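Local atomic coordinates of amidase, hydantoinase/carbamoylase family (Paraburkholderia phymatum, PDB entry 6C0D), a protein that probably hydrolyses N-carbamoyl-L-amino acids to the free amino acids, working as a zinc-binding homodimer of the peptidase M20 family. Residues G104-Y107 against G108-I111; T235-M238 against A239-R242; A246-V249 against A250-H254; I402-G405 against C406-A410. All blocks are in the same frame, centred on the assembly; numbering follows the deposited sequence.

Overall arrangement
Along the chain the four contacts come in numerical order, each a local one between neighbouring helical or turn segments, and they fall into two groups. Interactions 1 and 4 have centres about 10 Å apart in the zinc-binding domain, on helices 102-117 and 399-419, which touch each other through Tyr107 and Ile111. Interactions 2 and 3 adjoin in sequence, with centres about 18 Å apart: the loop 235-242 leads into helix 244-262, and both reach the second subunit. The groups lie on opposite sides of the chain's centre, with interactions 1 and 3 about 48 Å apart between centres. This separation matches the M20 division into a metal-binding domain and a dimerisation domain.

Interaction 1 (G104-Y107 against G108-I111); sequences GVIY and GLEI
Ile111 lies one helical turn beyond Tyr107, and its side chain runs beside the Tyr107 carbonyl. Its CB stands 3.3 Å from Tyr107 O. CG1, placed beside the backbone N and anti to the carbonyl carbon (chi1 -67°), comes to 3.1 Å of that same oxygen. The tip, CD1, is extended at chi2 but still 3.4 Å from Tyr107 O, and reaches 4.3 Å from Tyr107 CB. Three successive carbons thus flank one oxygen, whose polar need is met by the backbone: Ile111 N donates to Tyr107 O at 2.8 Å with an N-H...O angle of 162°. The same i to i+4 pattern joins Gly108 to Gly104, Leu109 to Val105 and Glu110 to Ile106, which is the evidence for a regular alpha-helix here. In a second apolar pair, starting one residue earlier, Ile106 CD1 approaches Leu109 CD2 at 4.4 Å, a loose contact. Beyond the segments, Ile111 packs on Ile86 of strand 83-88 and on Ala409 of helix 399-419, while Ile106 and Leu109 meet helix 18-30. Glu110 turns its carboxylate elsewhere, into salt bridges with Arg113 and Arg20. Within the unit formed by strand 83-88, helix 102-117 and strand 125-130, the chemistry implies a buried helix whose carbonyls from Gly104 to Tyr107 are satisfied internally, whose hydrocarbon surfaces pack on several neighbours, and whose glutamate charge is probably balanced by the two arginines.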
ATOM      1  N   GLY A 104      -9.801  34.773   8.497  1.00 18.77           N
ATOM      2  CA  GLY A 104      -9.429  35.953   7.725  1.00 15.46           C
ATOM      3  C   GLY A 104     -10.633  36.699   7.180  1.00 21.32           C
ATOM      4  O   GLY A 104     -10.588  37.924   7.024  1.00 18.44           O
ATOM      5  N   VAL A 105     -11.723  35.985   6.887  1.00 19.56           N
ATOM      6  CA  VAL A 105     -12.952  36.653   6.447  1.00 22.35           C
ATOM      7  C   VAL A 105     -13.484  37.555   7.550  1.00 22.09           C
ATOM      8  O   VAL A 105     -13.802  38.729   7.318  1.00 20.70           O
ATOM      9  CB  VAL A 105     -14.017  35.623   6.019  1.00 23.45           C
ATOM     10  CG1 VAL A 105     -15.322  36.348   5.659  1.00 21.38           C
ATOM     11  CG2 VAL A 105     -13.522  34.791   4.823  1.00 22.26           C
ATOM     12  N   ILE A 106     -13.614  37.009   8.770  1.00 18.04           N
ATOM     13  CA  ILE A 106     -14.176  37.803   9.860  1.00 21.31           C
ATOM     14  C   ILE A 106     -13.180  38.855  10.352  1.00 20.56           C
ATOM     15  O   ILE A 106     -13.583  39.969  10.725  1.00 19.01           O
ATOM     16  CB  ILE A 106     -14.654  36.889  10.997  1.00 20.36           C
ATOM     17  CG1 ILE A 106     -15.705  35.900  10.476  1.00 23.62           C
ATOM     18  CG2 ILE A 106     -15.203  37.715  12.171  1.00 22.90           C
ATOM     19  CD1 ILE A 106     -16.898  36.583   9.792  1.00 23.75           C
ATOM     20  N   TYR A 107     -11.877  38.551  10.349  1.00 16.19           N
ATOM     21  CA  TYR A 107     -10.902  39.619  10.583  1.00 17.57           C
ATOM     22  C   TYR A 107     -11.132  40.776   9.617  1.00 18.41           C
ATOM     23  O   TYR A 107     -11.136  41.943  10.014  1.00 17.68           O
ATOM     24  CB  TYR A 107      -9.455  39.136  10.407  1.00 15.44           C
ATOM     25  CG  TYR A 107      -8.766  38.451  11.576  1.00 18.91           C
ATOM     26  CD1 TYR A 107      -9.482  37.812  12.591  1.00 16.62           C
ATOM     27  CD2 TYR A 107      -7.375  38.411  11.628  1.00 18.50           C
ATOM     28  CE1 TYR A 107      -8.823  37.155  13.634  1.00 19.10           C
ATOM     29  CE2 TYR A 107      -6.710  37.759  12.656  1.00 14.15           C
ATOM     30  CZ  TYR A 107      -7.434  37.136  13.660  1.00 14.94           C
ATOM     31  OH  TYR A 107      -6.777  36.499  14.689  1.00 17.24           O
ATOM     32  N   GLY A 108     -11.300  40.465   8.330  1.00 18.41           N
ATOM     33  CA  GLY A 108     -11.503  41.532   7.358  1.00 18.76           C
ATOM     34  C   GLY A 108     -12.712  42.380   7.699  1.00 18.20           C
ATOM     35  O   GLY A 108     -12.652  43.610   7.677  1.00 18.64           O
ATOM     36  N   LEU A 109     -13.818  41.730   8.057  1.00 17.77           N
ATOM     37  CA  LEU A 109     -15.022  42.453   8.445  1.00 18.91           C
ATOM     38  C   LEU A 109     -14.768  43.340   9.657  1.00 21.64           C
ATOM     39  O   LEU A 109     -15.151  44.520   9.678  1.00 20.36           O
ATOM     40  CB  LEU A 109     -16.144  41.444   8.734  1.00 22.64           C
ATOM     41  CG  LEU A 109     -17.533  41.939   9.117  1.00 26.59           C
ATOM     42  CD1 LEU A 109     -18.117  42.774   7.983  1.00 27.26           C
ATOM     43  CD2 LEU A 109     -18.439  40.719   9.435  1.00 26.82           C
ATOM     44  N   GLU A 110     -14.134  42.786  10.694  1.00 16.67           N
ATOM     45  CA  GLU A 110     -13.926  43.581  11.899  1.00 17.83           C
ATOM     46  C   GLU A 110     -12.967  44.728  11.633  1.00 18.46           C
ATOM     47  O   GLU A 110     -13.131  45.828  12.175  1.00 18.56           O
ATOM     48  CB  GLU A 110     -13.388  42.710  13.036  1.00 20.02           C
ATOM     49  CG  GLU A 110     -13.053  43.512  14.303  1.00 18.41           C
ATOM     50  CD  GLU A 110     -14.251  44.243  14.894  1.00 20.50           C
ATOM     51  OE1 GLU A 110     -15.409  43.829  14.641  1.00 23.52           O
ATOM     52  OE2 GLU A 110     -14.040  45.248  15.616  1.00 20.45           O
ATOM     53  N   ILE A 111     -11.943  44.479  10.821  1.00 17.25           N
ATOM     54  CA  ILE A 111     -10.985  45.538  10.507  1.00 19.65           C
ATOM     55  C   ILE A 111     -11.664  46.650   9.731  1.00 19.75           C
ATOM     56  O   ILE A 111     -11.441  47.832  10.009  1.00 16.47           O
ATOM     57  CB  ILE A 111      -9.778  44.958   9.750  1.00 14.21           C
ATOM     58  CG1 ILE A 111      -8.994  44.031  10.700  1.00 16.46           C
ATOM     59  CG2 ILE A 111      -8.868  46.093   9.225  1.00 16.25           C
ATOM     60  CD1 ILE A 111      -7.995  43.130   9.975  1.00 16.47           C
TER

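Interaction 2 (T235-M238 against A239-R242)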
ATOM      1  N   THR A 235      10.378 -20.201  -3.112  1.00 21.75           N
ATOM      2  CA  THR A 235      11.233 -21.015  -3.956  1.00 22.43           C
ATOM      3  C   THR A 235      12.302 -20.212  -4.687  1.00 24.06           C
ATOM      4  O   THR A 235      13.257 -20.811  -5.191  1.00 23.37           O
ATOM      5  CB  THR A 235      10.382 -21.772  -4.978  1.00 26.45           C
ATOM      6  OG1 THR A 235       9.682 -20.827  -5.779  1.00 29.65           O
ATOM      7  CG2 THR A 235       9.341 -22.620  -4.278  1.00 20.29           C
ATOM      8  N   THR A 236      12.171 -18.879  -4.754  1.00 19.11           N
ATOM      9  CA  THR A 236      13.091 -18.051  -5.533  1.00 23.93           C
ATOM     10  C   THR A 236      14.288 -17.617  -4.692  1.00 22.70           C
ATOM     11  O   THR A 236      14.109 -16.835  -3.744  1.00 20.97           O
ATOM     12  CB  THR A 236      12.373 -16.822  -6.074  1.00 20.88           C
ATOM     13  OG1 THR A 236      11.231 -17.249  -6.820  1.00 22.36           O
ATOM     14  CG2 THR A 236      13.323 -16.029  -7.011  1.00 21.24           C
ATOM     15  N   PRO A 237      15.511 -18.064  -5.003  1.00 22.12           N
ATOM     16  CA  PRO A 237      16.668 -17.665  -4.190  1.00 21.44           C
ATOM     17  C   PRO A 237      16.849 -16.153  -4.219  1.00 18.75           C
ATOM     18  O   PRO A 237      16.531 -15.495  -5.210  1.00 19.04           O
ATOM     19  CB  PRO A 237      17.849 -18.378  -4.865  1.00 22.48           C
ATOM     20  CG  PRO A 237      17.222 -19.523  -5.639  1.00 24.85           C
ATOM     21  CD  PRO A 237      15.879 -19.015  -6.075  1.00 24.76           C
ATOM     22  N   MET A 238      17.380 -15.612  -3.115  1.00 17.87           N
ATOM     23  CA  MET A 238      17.544 -14.160  -3.001  1.00 19.57           C
ATOM     24  C   MET A 238      18.382 -13.605  -4.138  1.00 26.01           C
ATOM     25  O   MET A 238      18.139 -12.486  -4.612  1.00 22.09           O
ATOM     26  CB  MET A 238      18.196 -13.801  -1.666  1.00 20.49           C
ATOM     27  CG  MET A 238      17.358 -14.176  -0.438  1.00 20.82           C
ATOM     28  SD  MET A 238      15.725 -13.370  -0.401  1.00 19.99           S
ATOM     29  CE  MET A 238      16.192 -11.697   0.073  1.00 20.38           C
ATOM     30  N   ALA A 239      19.383 -14.372  -4.583  1.00 22.10           N
ATOM     31  CA  ALA A 239      20.365 -13.845  -5.529  1.00 26.25           C
ATOM     32  C   ALA A 239      19.757 -13.541  -6.890  1.00 25.73           C
ATOM     33  O   ALA A 239      20.290 -12.703  -7.627  1.00 30.25           O
ATOM     34  CB  ALA A 239      21.523 -14.838  -5.680  1.00 26.50           C
ATOM     35  N   ILE A 240      18.675 -14.212  -7.274  1.00 23.64           N
ATOM     36  CA  ILE A 240      18.133 -14.006  -8.613  1.00 25.65           C
ATOM     37  C   ILE A 240      16.867 -13.152  -8.596  1.00 26.38           C
ATOM     38  O   ILE A 240      16.181 -13.049  -9.620  1.00 24.26           O
ATOM     39  CB  ILE A 240      17.901 -15.340  -9.343  1.00 25.95           C
ATOM     40  CG1 ILE A 240      16.792 -16.155  -8.679  1.00 25.10           C
ATOM     41  CG2 ILE A 240      19.211 -16.147  -9.404  1.00 29.34           C
ATOM     42  CD1 ILE A 240      16.500 -17.484  -9.362  1.00 32.86           C
ATOM     43  N   ARG A 241      16.575 -12.483  -7.484  1.00 22.17           N
ATOM     44  CA  ARG A 241      15.337 -11.718  -7.384  1.00 19.90           C
ATOM     45  C   ARG A 241      15.437 -10.355  -8.047  1.00 23.13           C
ATOM     46  O   ARG A 241      16.510  -9.762  -8.152  1.00 23.61           O
ATOM     47  CB  ARG A 241      14.943 -11.519  -5.919  1.00 19.21           C
ATOM     48  CG  ARG A 241      14.436 -12.811  -5.326  1.00 17.73           C
ATOM     49  CD  ARG A 241      14.010 -12.624  -3.885  1.00 18.03           C
ATOM     50  NE  ARG A 241      13.567 -13.930  -3.394  1.00 19.81           N
ATOM     51  CZ  ARG A 241      12.782 -14.092  -2.349  1.00 18.12           C
ATOM     52  NH1 ARG A 241      12.370 -13.018  -1.669  1.00 16.98           N
ATOM     53  NH2 ARG A 241      12.439 -15.336  -1.977  1.00 18.63           N
ATOM     54  N   ARG A 242      14.278  -9.857  -8.466  1.00 19.26           N
ATOM     55  CA  ARG A 242      14.106  -8.502  -8.976  1.00 19.55           C
ATOM     56  C   ARG A 242      12.900  -7.923  -8.234  1.00 19.73           C
ATOM     57  O   ARG A 242      11.842  -7.689  -8.811  1.00 19.09           O
ATOM     58  CB  ARG A 242      13.902  -8.500 -10.488  1.00 20.92           C
ATOM     59  CG  ARG A 242      15.075  -9.124 -11.259  1.00 24.08           C
ATOM     60  CD  ARG A 242      14.575  -9.951 -12.417  1.00 33.22           C
ATOM     61  NE  ARG A 242      15.657 -10.344 -13.316  1.00 34.40           N
ATOM     62  CZ  ARG A 242      16.083  -9.587 -14.319  1.00 39.25           C
ATOM     63  NH1 ARG A 242      15.513  -8.411 -14.525  1.00 30.44           N
ATOM     64  NH2 ARG A 242      17.069 -10.007 -15.113  1.00 30.72           N
TER
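Arg241 sets CG beside its backbone N (chi1 -73°) and then runs extended from CG to NE, which carries the guanidinium back to the carbonyl of Thr236. Met238 instead bends at both chi2 and chi3, folding SD over one face of that guanidinium, 3.6 Å from Arg241 CZ and displaced toward the rim. The edge of the group is used for bonding: NH2 and NE of Arg241 both donate side-on to Thr236 O, at 2.9 Å and 3.0 Å. The oxygen lies in the guanidinium plane, and NH2 sits in the carbonyl plane, whereas NE stands well above it. NH2 also bonds to Ala233 O, and NH1 to Thr270 OG1 of the second subunit, an arrangement that should fix the rotation of the group. In a separate apolar contact, Pro237 CD rests 3.7 Å from Ile240 CD1. Two consecutive i to i+3 backbone bonds, from Ile240 N to Pro237 O at 3.2 Å and from Arg241 N to Met238 O at 3.3 Å, close the chain on itself. Such bonds are typical of a short 3-10 turn, here in the loop between strand 231-232 and helix 244-262 at the subunit interface of an M20 dimerisation domain.

Interaction 3 (A246-V249 against A250-H254)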
ATOM      1  N   ALA A 246      11.697  -3.932  -2.799  1.00 15.79           N
ATOM      2  CA  ALA A 246      13.017  -3.701  -2.225  1.00 17.03           C
ATOM      3  C   ALA A 246      13.730  -2.561  -2.942  1.00 17.95           C
ATOM      4  O   ALA A 246      14.418  -1.752  -2.303  1.00 17.20           O
ATOM      5  CB  ALA A 246      13.862  -4.972  -2.298  1.00 16.54           C
ATOM      6  N   ALA A 247      13.593  -2.497  -4.273  1.00 15.72           N
ATOM      7  CA  ALA A 247      14.129  -1.358  -5.012  1.00 15.28           C
ATOM      8  C   ALA A 247      13.512  -0.054  -4.519  1.00 17.06           C
ATOM      9  O   ALA A 247      14.217   0.929  -4.268  1.00 15.05           O
ATOM     10  CB  ALA A 247      13.866  -1.546  -6.508  1.00 19.36           C
ATOM     11  N   LEU A 248      12.190  -0.035  -4.360  1.00 15.83           N
ATOM     12  CA  LEU A 248      11.516   1.188  -3.929  1.00 14.90           C
ATOM     13  C   LEU A 248      12.070   1.679  -2.598  1.00 16.14           C
ATOM     14  O   LEU A 248      12.330   2.878  -2.417  1.00 17.01           O
ATOM     15  CB  LEU A 248      10.010   0.924  -3.819  1.00 18.52           C
ATOM     16  CG  LEU A 248       9.099   2.088  -3.391  1.00 18.13           C
ATOM     17  CD1 LEU A 248       7.682   1.848  -3.904  1.00 16.45           C
ATOM     18  CD2 LEU A 248       9.053   2.253  -1.858  1.00 16.33           C
ATOM     19  N   VAL A 249      12.221   0.766  -1.630  1.00 14.60           N
ATOM     20  CA  VAL A 249      12.675   1.139  -0.292  0.51 18.20           C
ATOM     21  C   VAL A 249      14.104   1.659  -0.341  1.00 19.12           C
ATOM     22  O   VAL A 249      14.469   2.636   0.328  1.00 17.12           O
ATOM     23  CB  VAL A 249      12.533  -0.083   0.644  0.51 18.10           C
ATOM     24  CG1 VAL A 249      13.428   0.033   1.862  0.51 18.39           C
ATOM     25  CG2 VAL A 249      11.077  -0.279   1.039  0.51 20.24           C
ATOM     26  N   ALA A 250      14.955   0.994  -1.131  1.00 15.89           N
ATOM     27  CA  ALA A 250      16.331   1.465  -1.283  1.00 16.38           C
ATOM     28  C   ALA A 250      16.353   2.851  -1.921  1.00 19.00           C
ATOM     29  O   ALA A 250      17.162   3.712  -1.555  1.00 18.58           O
ATOM     30  CB  ALA A 250      17.127   0.485  -2.152  1.00 17.83           C
ATOM     31  N   PHE A 251      15.471   3.078  -2.882  1.00 15.50           N
ATOM     32  CA  PHE A 251      15.457   4.356  -3.580  1.00 16.46           C
ATOM     33  C   PHE A 251      15.080   5.488  -2.633  1.00 21.16           C
ATOM     34  O   PHE A 251      15.617   6.593  -2.748  1.00 15.93           O
ATOM     35  CB  PHE A 251      14.500   4.287  -4.768  1.00 15.16           C
ATOM     36  CG  PHE A 251      14.719   5.399  -5.790  1.00 18.45           C
ATOM     37  CD1 PHE A 251      15.485   5.173  -6.926  1.00 19.79           C
ATOM     38  CD2 PHE A 251      14.208   6.665  -5.572  1.00 18.81           C
ATOM     39  CE1 PHE A 251      15.705   6.199  -7.865  1.00 21.19           C
ATOM     40  CE2 PHE A 251      14.441   7.699  -6.505  1.00 20.38           C
ATOM     41  CZ  PHE A 251      15.177   7.457  -7.638  1.00 20.44           C
ATOM     42  N   ILE A 252      14.188   5.233  -1.677  1.00 16.18           N
ATOM     43  CA  ILE A 252      13.802   6.303  -0.759  1.00 16.17           C
ATOM     44  C   ILE A 252      15.018   6.798   0.008  1.00 17.02           C
ATOM     45  O   ILE A 252      15.167   8.004   0.244  1.00 17.17           O
ATOM     46  CB  ILE A 252      12.673   5.835   0.181  1.00 15.74           C
ATOM     47  CG1 ILE A 252      11.364   5.698  -0.608  1.00 14.65           C
ATOM     48  CG2 ILE A 252      12.471   6.846   1.351  1.00 16.77           C
ATOM     49  CD1 ILE A 252      10.185   5.067   0.220  1.00 14.84           C
ATOM     50  N   ALA A 253      15.928   5.889   0.382  1.00 19.60           N
ATOM     51  CA  ALA A 253      17.128   6.343   1.084  1.00 20.23           C
ATOM     52  C   ALA A 253      17.974   7.242   0.194  1.00 20.35           C
ATOM     53  O   ALA A 253      18.602   8.185   0.684  1.00 19.74           O
ATOM     54  CB  ALA A 253      17.961   5.157   1.585  1.00 21.82           C
ATOM     55  N   HIS A 254      18.030   6.956  -1.117  1.00 16.33           N
ATOM     56  CA  HIS A 254      18.737   7.870  -2.018  1.00 15.91           C
ATOM     57  C   HIS A 254      18.070   9.237  -2.072  1.00 17.98           C
ATOM     58  O   HIS A 254      18.759  10.265  -2.141  1.00 19.60           O
ATOM     59  CB  HIS A 254      18.814   7.287  -3.427  1.00 17.31           C
ATOM     60  CG  HIS A 254      19.619   6.032  -3.508  1.00 25.65           C
ATOM     61  ND1 HIS A 254      19.454   5.109  -4.515  1.00 39.97           N
ATOM     62  CD2 HIS A 254      20.586   5.538  -2.701  1.00 33.14           C
ATOM     63  CE1 HIS A 254      20.281   4.095  -4.325  1.00 31.53           C
ATOM     64  NE2 HIS A 254      20.985   4.334  -3.236  1.00 32.20           N
TER
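Leu248 and Ile252 meet on successive turns of helix 244-262, one of the helices that lie against the beta-sheet of the M20 dimerisation domain. The backbone bonds establish the helical geometry. Ala250 N donates to Ala246 O at 3.0 Å with an N-H...O angle of 164°, Phe251 N to Ala247 O at 2.8 Å, and Ile252 N to Leu248 O at 3.1 Å. Ile252 N has a second, weak and strongly bent bond to Val249 O, so this one amide is shared between i-4 and i-3 carbonyls.

Carbon packed against carbonyl oxygen forms a second class. Ala250 CB lies 3.5 Å from Ala246 O, and Phe251 CB is 3.4 Å from Ala247 O; these are the close approaches of methyl and methylene groups to the preceding turn.

Apolar packing is the third class, and it points outward from the helix into the core. Leu248 touches Ala288, Leu290 and Ile274 of the neighbouring strands, and Ile252 meets Leu290 and Ile274. Phe251 sends its ring in a different direction, meeting Phe226 with the ring planes at about 65° and Leu312 and Val313 of helix 299-317. Val249 and Ile252 both approach Val249 of the second subunit, at the dimer interface, although the Val249 side chain is modelled in two conformers.

Within the helix, Leu248 and Ile252 run side by side and point the same way. A chi1 of -179° directs Leu248 CG along the same side as Ile252, and of its two methyls CD2 comes to 3.7 Å from Ile252 CD1.

Interaction 4 (I402-G405 against C406-A410)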
ATOM      1  N   ILE A 402      -6.799  34.616  19.034  1.00 22.08           N
ATOM      2  CA  ILE A 402      -7.636  35.106  17.931  1.00 17.39           C
ATOM      3  C   ILE A 402      -7.749  36.629  17.991  1.00 17.58           C
ATOM      4  O   ILE A 402      -7.631  37.324  16.973  1.00 18.08           O
ATOM      5  CB  ILE A 402      -9.027  34.445  17.985  1.00 19.42           C
ATOM      6  CG1 ILE A 402      -8.914  32.926  17.830  1.00 22.37           C
ATOM      7  CG2 ILE A 402      -9.963  35.078  16.917  1.00 19.94           C
ATOM      8  CD1 ILE A 402     -10.226  32.165  18.133  1.00 25.13           C
ATOM      9  N   VAL A 403      -7.985  37.162  19.190  1.00 19.72           N
ATOM     10  CA  VAL A 403      -8.094  38.607  19.382  1.00 19.27           C
ATOM     11  C   VAL A 403      -6.777  39.296  19.053  1.00 18.21           C
ATOM     12  O   VAL A 403      -6.752  40.313  18.353  1.00 18.12           O
ATOM     13  CB  VAL A 403      -8.544  38.914  20.824  1.00 21.91           C
ATOM     14  CG1 VAL A 403      -8.401  40.420  21.131  1.00 22.41           C
ATOM     15  CG2 VAL A 403      -9.983  38.446  21.020  1.00 19.79           C
ATOM     16  N   LEU A 404      -5.659  38.780  19.579  1.00 17.34           N
ATOM     17  CA  LEU A 404      -4.366  39.418  19.291  1.00 14.83           C
ATOM     18  C   LEU A 404      -4.065  39.442  17.792  1.00 19.32           C
ATOM     19  O   LEU A 404      -3.598  40.460  17.254  1.00 15.02           O
ATOM     20  CB  LEU A 404      -3.240  38.701  20.045  1.00 15.72           C
ATOM     21  CG  LEU A 404      -1.827  39.211  19.740  1.00 16.31           C
ATOM     22  CD1 LEU A 404      -1.682  40.695  20.136  1.00 19.97           C
ATOM     23  CD2 LEU A 404      -0.741  38.361  20.425  1.00 17.48           C
ATOM     24  N   GLY A 405      -4.330  38.336  17.095  1.00 16.82           N
ATOM     25  CA  GLY A 405      -4.126  38.320  15.650  1.00 14.83           C
ATOM     26  C   GLY A 405      -4.890  39.432  14.954  1.00 15.66           C
ATOM     27  O   GLY A 405      -4.376  40.080  14.033  1.00 14.76           O
ATOM     28  N   CYS A 406      -6.119  39.678  15.394  1.00 17.25           N
ATOM     29  CA  CYS A 406      -6.925  40.714  14.756  1.00 17.35           C
ATOM     30  C   CYS A 406      -6.412  42.098  15.123  1.00 18.08           C
ATOM     31  O   CYS A 406      -6.431  43.009  14.292  1.00 15.95           O
ATOM     32  CB  CYS A 406      -8.389  40.566  15.152  1.00 16.11           C
ATOM     33  SG  CYS A 406      -9.512  41.511  14.042  1.00 19.33           S
ATOM     34  N   GLU A 407      -5.973  42.284  16.375  1.00 16.33           N
ATOM     35  CA  GLU A 407      -5.359  43.560  16.756  1.00 15.38           C
ATOM     36  C   GLU A 407      -4.133  43.876  15.900  1.00 18.69           C
ATOM     37  O   GLU A 407      -3.946  45.018  15.450  1.00 15.92           O
ATOM     38  CB  GLU A 407      -4.986  43.528  18.250  1.00 15.93           C
ATOM     39  CG  GLU A 407      -6.224  43.574  19.143  1.00 20.87           C
ATOM     40  CD  GLU A 407      -5.892  43.378  20.620  1.00 31.99           C
ATOM     41  OE1 GLU A 407      -4.880  42.738  20.909  1.00 27.56           O
ATOM     42  OE2 GLU A 407      -6.646  43.851  21.484  1.00 31.24           O
ATOM     43  N   VAL A 408      -3.261  42.886  15.699  1.00 14.34           N
ATOM     44  CA  VAL A 408      -2.072  43.088  14.859  1.00 13.09           C
ATOM     45  C   VAL A 408      -2.497  43.394  13.429  1.00 15.42           C
ATOM     46  O   VAL A 408      -2.003  44.341  12.802  1.00 14.91           O
ATOM     47  CB  VAL A 408      -1.144  41.859  14.919  1.00 15.30           C
ATOM     48  CG1 VAL A 408       0.007  41.976  13.851  1.00 13.35           C
ATOM     49  CG2 VAL A 408      -0.566  41.694  16.345  1.00 16.37           C
ATOM     50  N   ALA A 409      -3.443  42.614  12.901  1.00 15.82           N
ATOM     51  CA  ALA A 409      -3.881  42.834  11.521  1.00 14.54           C
ATOM     52  C   ALA A 409      -4.526  44.207  11.342  1.00 16.23           C
ATOM     53  O   ALA A 409      -4.301  44.881  10.325  1.00 15.31           O
ATOM     54  CB  ALA A 409      -4.853  41.731  11.090  1.00 14.81           C
ATOM     55  N   ALA A 410      -5.329  44.641  12.318  1.00 15.79           N
ATOM     56  CA  ALA A 410      -5.982  45.949  12.216  1.00 16.98           C
ATOM     57  C   ALA A 410      -4.970  47.090  12.254  1.00 17.06           C
ATOM     58  O   ALA A 410      -5.121  48.090  11.530  1.00 15.43           O
ATOM     59  CB  ALA A 410      -7.002  46.117  13.348  1.00 13.94           C
TER
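Helix 399-419, a helix of the zinc-binding domain, carries this contact on two of its successive turns, where Val403 and Leu404 face Glu407 and Val408. Four i to i+4 bonds define the helix; the Val408 N to Leu404 O bond is 2.9 Å long and nearly straight, at 169°. Glu407 swings CG beside its backbone N (chi1 -71°) and then extends, which takes the chain back over the preceding turn. Its CG lies 3.4 Å from Val403 O, and the carboxylate straddles two hydrocarbon groups: OE2 is 3.9 Å from Val403 CG1, and OE1 is 3.9 Å from Leu404 CD1. These are van der Waals contacts, with the Leu404 side chain crossing that of Glu407 at about a right angle. The same Leu404 CD1 reaches Val408 CG2 at 4.1 Å, so one methyl group serves both partners. Gly405, without a side chain, gives its carbonyl to Ala409 N at 2.9 Å. Around this pair of turns, Val403 and Cys406 pack on helix 18-30. Cys406, Ala409 and Ala410 face helix 102-117, while Val408 and Ala409 lie against Leu381 of strand 378-384, so the helix packs against two helices and a strand.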